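Local atomic coordinates of glycosylation Associate Protein 2 (Streptococcus agalactiae serotype V, PDB entry 6OYC), a protein that probably works with Gap1 and Gap3 in the Gap123 complex during glycosylation and accessory Sec secretion of a streptococcal surface glycoprotein. Residues G129-K134 against R305-F310; K393-L398 against G489-C494. All coordinates share one frame; numbering follows the deposited sequence.

Contact 1 of 2, residues G129-K134 against R305-F310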
ATOM      1  N   GLY B 129      -3.176   8.084  -9.445  1.00 41.47           N
ATOM      2  CA  GLY B 129      -1.803   7.897  -9.028  1.00 41.20           C
ATOM      3  C   GLY B 129      -1.683   7.654  -7.532  1.00 40.45           C
ATOM      4  O   GLY B 129      -2.645   7.750  -6.762  1.00 41.15           O
ATOM      5  N   GLN B 130      -0.467   7.313  -7.130  1.00 36.31           N
ATOM      6  CA  GLN B 130      -0.126   7.109  -5.731  1.00 36.92           C
ATOM      7  C   GLN B 130       1.270   7.668  -5.514  1.00 36.54           C
ATOM      8  O   GLN B 130       2.079   7.685  -6.445  1.00 35.30           O
ATOM      9  CB  GLN B 130      -0.159   5.618  -5.366  1.00 34.08           C
ATOM     10  CG  GLN B 130       0.575   4.759  -6.397  1.00 37.82           C
ATOM     11  CD  GLN B 130       0.604   3.263  -6.080  1.00 38.14           C
ATOM     12  OE1 GLN B 130       0.416   2.839  -4.931  1.00 39.59           O
ATOM     13  NE2 GLN B 130       0.856   2.453  -7.108  1.00 38.70           N
ATOM     14  N   TYR B 131       1.549   8.131  -4.291  1.00 35.35           N
ATOM     15  CA  TYR B 131       2.927   8.488  -3.951  1.00 34.69           C
ATOM     16  C   TYR B 131       3.137   8.513  -2.444  1.00 31.98           C
ATOM     17  O   TYR B 131       2.262   8.925  -1.678  1.00 33.94           O
ATOM     18  CB  TYR B 131       3.365   9.847  -4.510  1.00 32.92           C
ATOM     19  CG  TYR B 131       4.877  10.035  -4.395  1.00 39.59           C
ATOM     20  CD1 TYR B 131       5.756   9.220  -5.116  1.00 38.52           C
ATOM     21  CD2 TYR B 131       5.425  10.977  -3.530  1.00 39.70           C
ATOM     22  CE1 TYR B 131       7.133   9.362  -5.006  1.00 40.16           C
ATOM     23  CE2 TYR B 131       6.814  11.140  -3.421  1.00 42.86           C
ATOM     24  CZ  TYR B 131       7.660  10.324  -4.162  1.00 43.89           C
ATOM     25  OH  TYR B 131       9.033  10.454  -4.060  1.00 45.51           O
ATOM     26  N   GLY B 132       4.331   8.105  -2.044  1.00 32.41           N
ATOM     27  CA  GLY B 132       4.807   8.318  -0.693  1.00 32.99           C
ATOM     28  C   GLY B 132       6.312   8.221  -0.680  1.00 32.75           C
ATOM     29  O   GLY B 132       6.923   7.678  -1.607  1.00 35.43           O
ATOM     30  N   GLU B 133       6.913   8.770   0.373  1.00 32.98           N
ATOM     31  CA  GLU B 133       8.343   8.612   0.593  1.00 34.41           C
ATOM     32  C   GLU B 133       8.636   8.912   2.054  1.00 32.33           C
ATOM     33  O   GLU B 133       7.777   9.389   2.802  1.00 32.61           O
ATOM     34  CB  GLU B 133       9.167   9.495  -0.354  1.00 34.74           C
ATOM     35  CG  GLU B 133       9.176  10.967  -0.017  1.00 39.21           C
ATOM     36  CD  GLU B 133      10.038  11.780  -0.992  1.00 42.61           C
ATOM     37  OE1 GLU B 133       9.965  11.543  -2.208  1.00 44.06           O
ATOM     38  OE2 GLU B 133      10.789  12.665  -0.547  1.00 46.94           O
ATOM     39  N   LYS B 134       9.856   8.588   2.457  1.00 27.02           N
ATOM     40  CA  LYS B 134      10.279   8.659   3.848  1.00 35.69           C
ATOM     41  C   LYS B 134      11.330   9.751   4.037  1.00 32.17           C
ATOM     42  O   LYS B 134      12.210   9.934   3.193  1.00 30.16           O
ATOM     43  CB  LYS B 134      10.845   7.303   4.317  1.00 31.90           C
ATOM     44  CG  LYS B 134       9.768   6.294   4.727  1.00 30.54           C
ATOM     45  CD  LYS B 134      10.255   4.877   4.653  1.00 30.97           C
ATOM     46  CE  LYS B 134      10.185   4.344   3.213  1.00 32.42           C
ATOM     47  NZ  LYS B 134      10.636   2.930   3.170  1.00 33.26           N
ATOM     48  N   ARG B 305      11.181  -1.104  -3.094  1.00 42.56           N
ATOM     49  CA  ARG B 305      11.053   0.201  -3.742  1.00 43.51           C
ATOM     50  C   ARG B 305      11.089   1.314  -2.692  1.00 42.20           C
ATOM     51  O   ARG B 305      10.296   1.302  -1.747  1.00 40.30           O
ATOM     52  CB  ARG B 305       9.752   0.286  -4.580  1.00 44.24           C
ATOM     53  CG  ARG B 305       8.433  -0.090  -3.818  1.00 47.15           C
ATOM     54  CD  ARG B 305       7.139  -0.006  -4.695  1.00 46.13           C
ATOM     55  NE  ARG B 305       6.652   1.357  -4.967  1.00 46.05           N
ATOM     56  CZ  ARG B 305       5.920   1.703  -6.037  1.00 49.42           C
ATOM     57  NH1 ARG B 305       5.591   0.793  -6.946  1.00 52.85           N
ATOM     58  NH2 ARG B 305       5.518   2.961  -6.215  1.00 44.40           N
ATOM     59  N   SER B 306      11.992   2.285  -2.877  1.00 43.12           N
ATOM     60  CA  SER B 306      12.082   3.428  -1.965  1.00 40.00           C
ATOM     61  C   SER B 306      10.821   4.278  -2.018  1.00 39.50           C
ATOM     62  O   SER B 306      10.306   4.703  -0.981  1.00 38.20           O
ATOM     63  CB  SER B 306      13.303   4.296  -2.299  1.00 38.44           C
ATOM     64  OG  SER B 306      14.466   3.498  -2.430  1.00 53.41           O
ATOM     65  N   ALA B 307      10.333   4.569  -3.221  1.00 40.43           N
ATOM     66  CA  ALA B 307       9.078   5.293  -3.356  1.00 39.63           C
ATOM     67  C   ALA B 307       7.937   4.386  -2.924  1.00 39.84           C
ATOM     68  O   ALA B 307       7.861   3.228  -3.343  1.00 42.22           O
ATOM     69  CB  ALA B 307       8.880   5.760  -4.795  1.00 34.74           C
ATOM     70  N   GLU B 308       7.058   4.897  -2.075  1.00 35.93           N
ATOM     71  CA  GLU B 308       6.043   4.031  -1.494  1.00 38.82           C
ATOM     72  C   GLU B 308       4.899   3.769  -2.479  1.00 39.02           C
ATOM     73  O   GLU B 308       4.754   4.449  -3.499  1.00 40.80           O
ATOM     74  CB  GLU B 308       5.529   4.645  -0.191  1.00 35.26           C
ATOM     75  CG  GLU B 308       6.664   4.924   0.777  1.00 33.01           C
ATOM     76  CD  GLU B 308       6.184   5.208   2.189  1.00 34.69           C
ATOM     77  OE1 GLU B 308       4.943   5.308   2.423  1.00 31.05           O
ATOM     78  OE2 GLU B 308       7.065   5.336   3.071  1.00 33.85           O
ATOM     79  N   GLY B 309       4.093   2.757  -2.168  1.00 37.48           N
ATOM     80  CA  GLY B 309       2.912   2.426  -2.943  1.00 35.85           C
ATOM     81  C   GLY B 309       2.950   0.996  -3.459  1.00 36.30           C
ATOM     82  O   GLY B 309       3.897   0.245  -3.230  1.00 36.43           O
ATOM     83  N   PHE B 310       1.877   0.626  -4.162  1.00 35.53           N
ATOM     84  CA  PHE B 310       1.741  -0.731  -4.699  1.00 37.23           C
ATOM     85  C   PHE B 310       2.433  -0.881  -6.046  1.00 40.32           C
ATOM     86  O   PHE B 310       2.301  -0.028  -6.931  1.00 39.60           O
ATOM     87  CB  PHE B 310       0.275  -1.104  -4.874  1.00 33.74           C
ATOM     88  CG  PHE B 310      -0.513  -1.074  -3.611  1.00 33.08           C
ATOM     89  CD1 PHE B 310      -0.425  -2.122  -2.700  1.00 32.02           C
ATOM     90  CD2 PHE B 310      -1.348  -0.003  -3.332  1.00 30.59           C
ATOM     91  CE1 PHE B 310      -1.142  -2.098  -1.521  1.00 32.56           C
ATOM     92  CE2 PHE B 310      -2.080   0.034  -2.160  1.00 33.64           C
ATOM     93  CZ  PHE B 310      -1.987  -1.024  -1.245  1.00 32.45           C
TER
HETATM   94  O   HOH W   1      11.402   6.764   0.755  1.00 33.76           O
HETATM   95  O   HOH W   2       9.312   2.629   0.571  1.00 37.22           O

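Contact 2 of 2, residues K393-L398 against G489-C494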
ATOM      1  N   LYS B 393      13.234 -14.926  -9.272  1.00 51.99           N
ATOM      2  CA  LYS B 393      14.445 -14.461  -8.610  1.00 52.95           C
ATOM      3  C   LYS B 393      14.258 -14.543  -7.100  1.00 52.98           C
ATOM      4  O   LYS B 393      14.301 -13.518  -6.406  1.00 52.04           O
ATOM      5  CB  LYS B 393      14.803 -13.046  -9.065  1.00 58.03           C
ATOM      6  CG  LYS B 393      14.786 -12.892 -10.583  1.00 60.75           C
ATOM      7  CD  LYS B 393      15.271 -11.526 -11.035  1.00 66.99           C
ATOM      8  CE  LYS B 393      15.657 -11.532 -12.505  1.00 70.17           C
ATOM      9  NZ  LYS B 393      16.060 -10.184 -13.000  1.00 82.47           N
ATOM     10  N   PRO B 394      14.077 -15.750  -6.560  1.00 50.82           N
ATOM     11  CA  PRO B 394      13.680 -15.876  -5.155  1.00 50.58           C
ATOM     12  C   PRO B 394      14.775 -15.421  -4.209  1.00 51.22           C
ATOM     13  O   PRO B 394      15.967 -15.585  -4.477  1.00 55.37           O
ATOM     14  CB  PRO B 394      13.409 -17.378  -4.998  1.00 51.67           C
ATOM     15  CG  PRO B 394      14.307 -18.021  -6.027  1.00 51.00           C
ATOM     16  CD  PRO B 394      14.319 -17.065  -7.190  1.00 49.33           C
ATOM     17  N   ILE B 395      14.352 -14.828  -3.096  1.00 48.33           N
ATOM     18  CA  ILE B 395      15.226 -14.503  -1.980  1.00 47.16           C
ATOM     19  C   ILE B 395      14.606 -15.119  -0.736  1.00 46.18           C
ATOM     20  O   ILE B 395      13.515 -14.708  -0.319  1.00 45.80           O
ATOM     21  CB  ILE B 395      15.416 -12.993  -1.801  1.00 47.55           C
ATOM     22  CG1 ILE B 395      15.839 -12.346  -3.118  1.00 49.05           C
ATOM     23  CG2 ILE B 395      16.454 -12.730  -0.718  1.00 47.53           C
ATOM     24  CD1 ILE B 395      15.870 -10.846  -3.076  1.00 44.51           C
ATOM     25  N   PHE B 396      15.279 -16.117  -0.155  1.00 46.02           N
ATOM     26  CA  PHE B 396      14.793 -16.790   1.044  1.00 48.60           C
ATOM     27  C   PHE B 396      15.762 -16.727   2.207  1.00 48.12           C
ATOM     28  O   PHE B 396      15.334 -16.895   3.356  1.00 48.44           O
ATOM     29  CB  PHE B 396      14.500 -18.284   0.789  1.00 51.98           C
ATOM     30  CG  PHE B 396      13.549 -18.569  -0.354  1.00 50.73           C
ATOM     31  CD1 PHE B 396      12.521 -17.697  -0.676  1.00 49.79           C
ATOM     32  CD2 PHE B 396      13.679 -19.747  -1.091  1.00 51.34           C
ATOM     33  CE1 PHE B 396      11.645 -17.984  -1.733  1.00 51.73           C
ATOM     34  CE2 PHE B 396      12.814 -20.042  -2.139  1.00 50.37           C
ATOM     35  CZ  PHE B 396      11.795 -19.157  -2.462  1.00 51.91           C
ATOM     36  N   ASN B 397      17.044 -16.517   1.950  1.00 48.09           N
ATOM     37  CA  ASN B 397      18.068 -16.574   2.982  1.00 52.30           C
ATOM     38  C   ASN B 397      18.544 -15.146   3.232  1.00 53.60           C
ATOM     39  O   ASN B 397      19.546 -14.695   2.668  1.00 52.01           O
ATOM     40  CB  ASN B 397      19.194 -17.516   2.562  1.00 54.17           C
ATOM     41  CG  ASN B 397      18.683 -18.916   2.225  1.00 55.28           C
ATOM     42  OD1 ASN B 397      18.269 -19.673   3.110  1.00 52.42           O
ATOM     43  ND2 ASN B 397      18.693 -19.256   0.942  1.00 54.84           N
ATOM     44  N   LEU B 398      17.802 -14.429   4.081  1.00 51.08           N
ATOM     45  CA  LEU B 398      18.098 -13.015   4.291  1.00 52.53           C
ATOM     46  C   LEU B 398      19.408 -12.832   5.049  1.00 49.30           C
ATOM     47  O   LEU B 398      20.224 -11.975   4.685  1.00 49.29           O
ATOM     48  CB  LEU B 398      16.937 -12.345   5.027  1.00 46.86           C
ATOM     49  CG  LEU B 398      15.872 -11.783   4.092  1.00 45.55           C
ATOM     50  CD1 LEU B 398      14.766 -11.090   4.876  1.00 46.15           C
ATOM     51  CD2 LEU B 398      16.508 -10.848   3.077  1.00 45.16           C
ATOM     52  N   GLY B 489      23.136 -15.585 -15.872  1.00103.57           N
ATOM     53  CA  GLY B 489      23.404 -14.201 -15.533  1.00106.06           C
ATOM     54  C   GLY B 489      23.240 -13.948 -14.045  1.00106.73           C
ATOM     55  O   GLY B 489      22.755 -14.786 -13.285  1.00102.44           O
ATOM     56  N   ARG B 490      23.677 -12.755 -13.639  1.00106.33           N
ATOM     57  CA  ARG B 490      23.552 -12.328 -12.253  1.00100.91           C
ATOM     58  C   ARG B 490      22.117 -11.874 -11.982  1.00 98.44           C
ATOM     59  O   ARG B 490      21.277 -11.818 -12.883  1.00 96.86           O
ATOM     60  CB  ARG B 490      24.566 -11.228 -11.942  1.00101.45           C
ATOM     61  CG  ARG B 490      25.967 -11.749 -11.661  1.00103.92           C
ATOM     62  CD  ARG B 490      27.015 -10.931 -12.400  1.00105.77           C
ATOM     63  NE  ARG B 490      26.754 -10.885 -13.836  1.00105.87           N
ATOM     64  CZ  ARG B 490      27.121 -11.829 -14.701  1.00106.14           C
ATOM     65  NH1 ARG B 490      27.778 -12.903 -14.283  1.00103.64           N
ATOM     66  NH2 ARG B 490      26.834 -11.698 -15.990  1.00106.27           N
ATOM     67  N   HIS B 491      21.834 -11.533 -10.718  1.00 96.34           N
ATOM     68  CA  HIS B 491      20.465 -11.257 -10.280  1.00 90.62           C
ATOM     69  C   HIS B 491      19.769 -10.180 -11.109  1.00 89.94           C
ATOM     70  O   HIS B 491      18.536 -10.138 -11.131  1.00 88.21           O
ATOM     71  CB  HIS B 491      20.464 -10.852  -8.804  1.00 89.30           C
ATOM     72  CG  HIS B 491      19.104 -10.806  -8.176  1.00 84.20           C
ATOM     73  ND1 HIS B 491      18.452 -11.934  -7.724  1.00 81.90           N
ATOM     74  CD2 HIS B 491      18.282  -9.763  -7.901  1.00 79.12           C
ATOM     75  CE1 HIS B 491      17.285 -11.590  -7.206  1.00 73.40           C
ATOM     76  NE2 HIS B 491      17.156 -10.279  -7.303  1.00 71.38           N
ATOM     77  N   GLY B 492      20.516  -9.325 -11.804  1.00 95.53           N
ATOM     78  CA  GLY B 492      19.911  -8.197 -12.490  1.00 93.97           C
ATOM     79  C   GLY B 492      19.693  -8.334 -13.985  1.00 95.67           C
ATOM     80  O   GLY B 492      19.091  -7.446 -14.596  1.00 95.00           O
ATOM     81  N   ASP B 493      20.162  -9.422 -14.593  1.00 98.80           N
ATOM     82  CA  ASP B 493      20.050  -9.592 -16.036  1.00 98.99           C
ATOM     83  C   ASP B 493      18.791 -10.368 -16.420  1.00 99.23           C
ATOM     84  O   ASP B 493      18.065 -10.904 -15.575  1.00 91.95           O
ATOM     85  CB  ASP B 493      21.275 -10.307 -16.600  1.00 98.76           C
ATOM     86  CG  ASP B 493      22.558  -9.784 -16.034  1.00 99.82           C
ATOM     87  OD1 ASP B 493      23.046  -8.752 -16.538  1.00105.51           O
ATOM     88  OD2 ASP B 493      23.084 -10.405 -15.088  1.00101.85           O
ATOM     89  N   CYS B 494      18.551 -10.433 -17.733  1.00100.56           N
ATOM     90  CA  CYS B 494      17.381 -11.110 -18.290  1.00 97.05           C
ATOM     91  C   CYS B 494      16.096 -10.612 -17.636  1.00 93.17           C
ATOM     92  O   CYS B 494      15.107 -11.341 -17.527  1.00 90.68           O
ATOM     93  CB  CYS B 494      17.512 -12.633 -18.162  1.00 95.12           C
ATOM     94  SG  CYS B 494      18.899 -13.342 -19.093  1.00103.61           S
TER

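Contact 1 of 2, residues G129-K134 against R305-F310
G132 and E308 stand where the two backbones pass roughly antiparallel, 149° apart, joined by a hydrogen bond of 2.8 Å from E308 N to G132 O. E308 CB and CG pack on the G132 carbonyl where a side chain would otherwise point, so glycine lets the backbones come close. The amide of Q130 pairs with both backbone groups of F310: F310 N, tilted from the Q130 carbonyl plane, donates to Q130 OE1 at 2.8 Å, while Q130 NE2 meets F310 O in its carbonyl plane, on a lone pair, at 2.9 Å. The two bonds fix which way round the amide sits. G309 leaves room for Q130 OE1, 3.2 Å from G309 CA.

The bent K134 chain (chi3 -82°) crosses E308 at about a right angle, its CE 3.3 Å from E308 OE2. The charges form no salt bridge: K134 NZ binds carbonyls such as L331 O, while the E308 carboxylate takes R260 and H258. A water bridges K134 N to S306 O. Strand 132-135 of an antiparallel sheet is thus joined to the loop after strand 297-301, which probably corresponds to the loop that helps form the oxyanion hole in many alpha/beta hydrolases.

Contact 2 of 2, residues K393-L398 against G489-C494
The loop following the last strand of an alpha/beta-hydrolase fold commonly carries the histidine of a Ser-His-Asp triad, and H491 holds that place here, with K393 of the neighbouring loop lying against it. The meeting of aliphatic chain and imidazole is close: K393 CB comes to 3.4 Å from H491 CE1, and K393 CD lies over one face of the ring, offset toward its rim. A long, flexible lysine suits the spot because its aliphatic part can lie beside the ring and partly over one face while its ammonium travels on to the backbone beyond. With the chain extended past CG (chi2 -174°), K393 NZ reaches H491 O at 3.1 Å and D493 O at 3.3 Å, so the ammonium group is held by two carbonyls of the same turn, the second weakly. I395 adds apolar bulk nearby, its CG1 4.4 Å from H491 CE1.

H491 carries CG anti to its own backbone N (chi1 -169°), which sends the imidazole across to K393. Beyond this contact H491 ND1 bonds to D461 and H491 NE2 to S371, a geometry consistent with a charge relay to a serine on a nucleophile elbow, although activity is not established.

Around the histidine the chain makes a type I turn from R490 to D493, closed by D493 N to R490 O at 3.1 Å. D493 also folds back within the turn, where its OD2 takes a weak bond from R490 N at 2.8 Å. The turn that K393 grips is held from outside as well, H491 N donating to D462 OD2.

Contact 1 closes before contact 2 opens along the chain, and their centres lie 23 Å apart, with nearest atoms about 11 Å apart and no touch. Three of the four segments are loops following strands of the same mixed eight-stranded sheet: residues 305-310 follow strand 297-301, residues 393-398 follow strand 388-392 and residues 489-494 follow strand 482-487. Residues 129-134 differ, since they run from a loop into strand 132-135 and form most of it; that strand pairs with strand 251-262 in a separate antiparallel sheet. Contact 1 therefore links the beta-rich part of the protein to the hydrolase-like sheet, whereas contact 2 stays within the latter and holds the histidine of a possible triad.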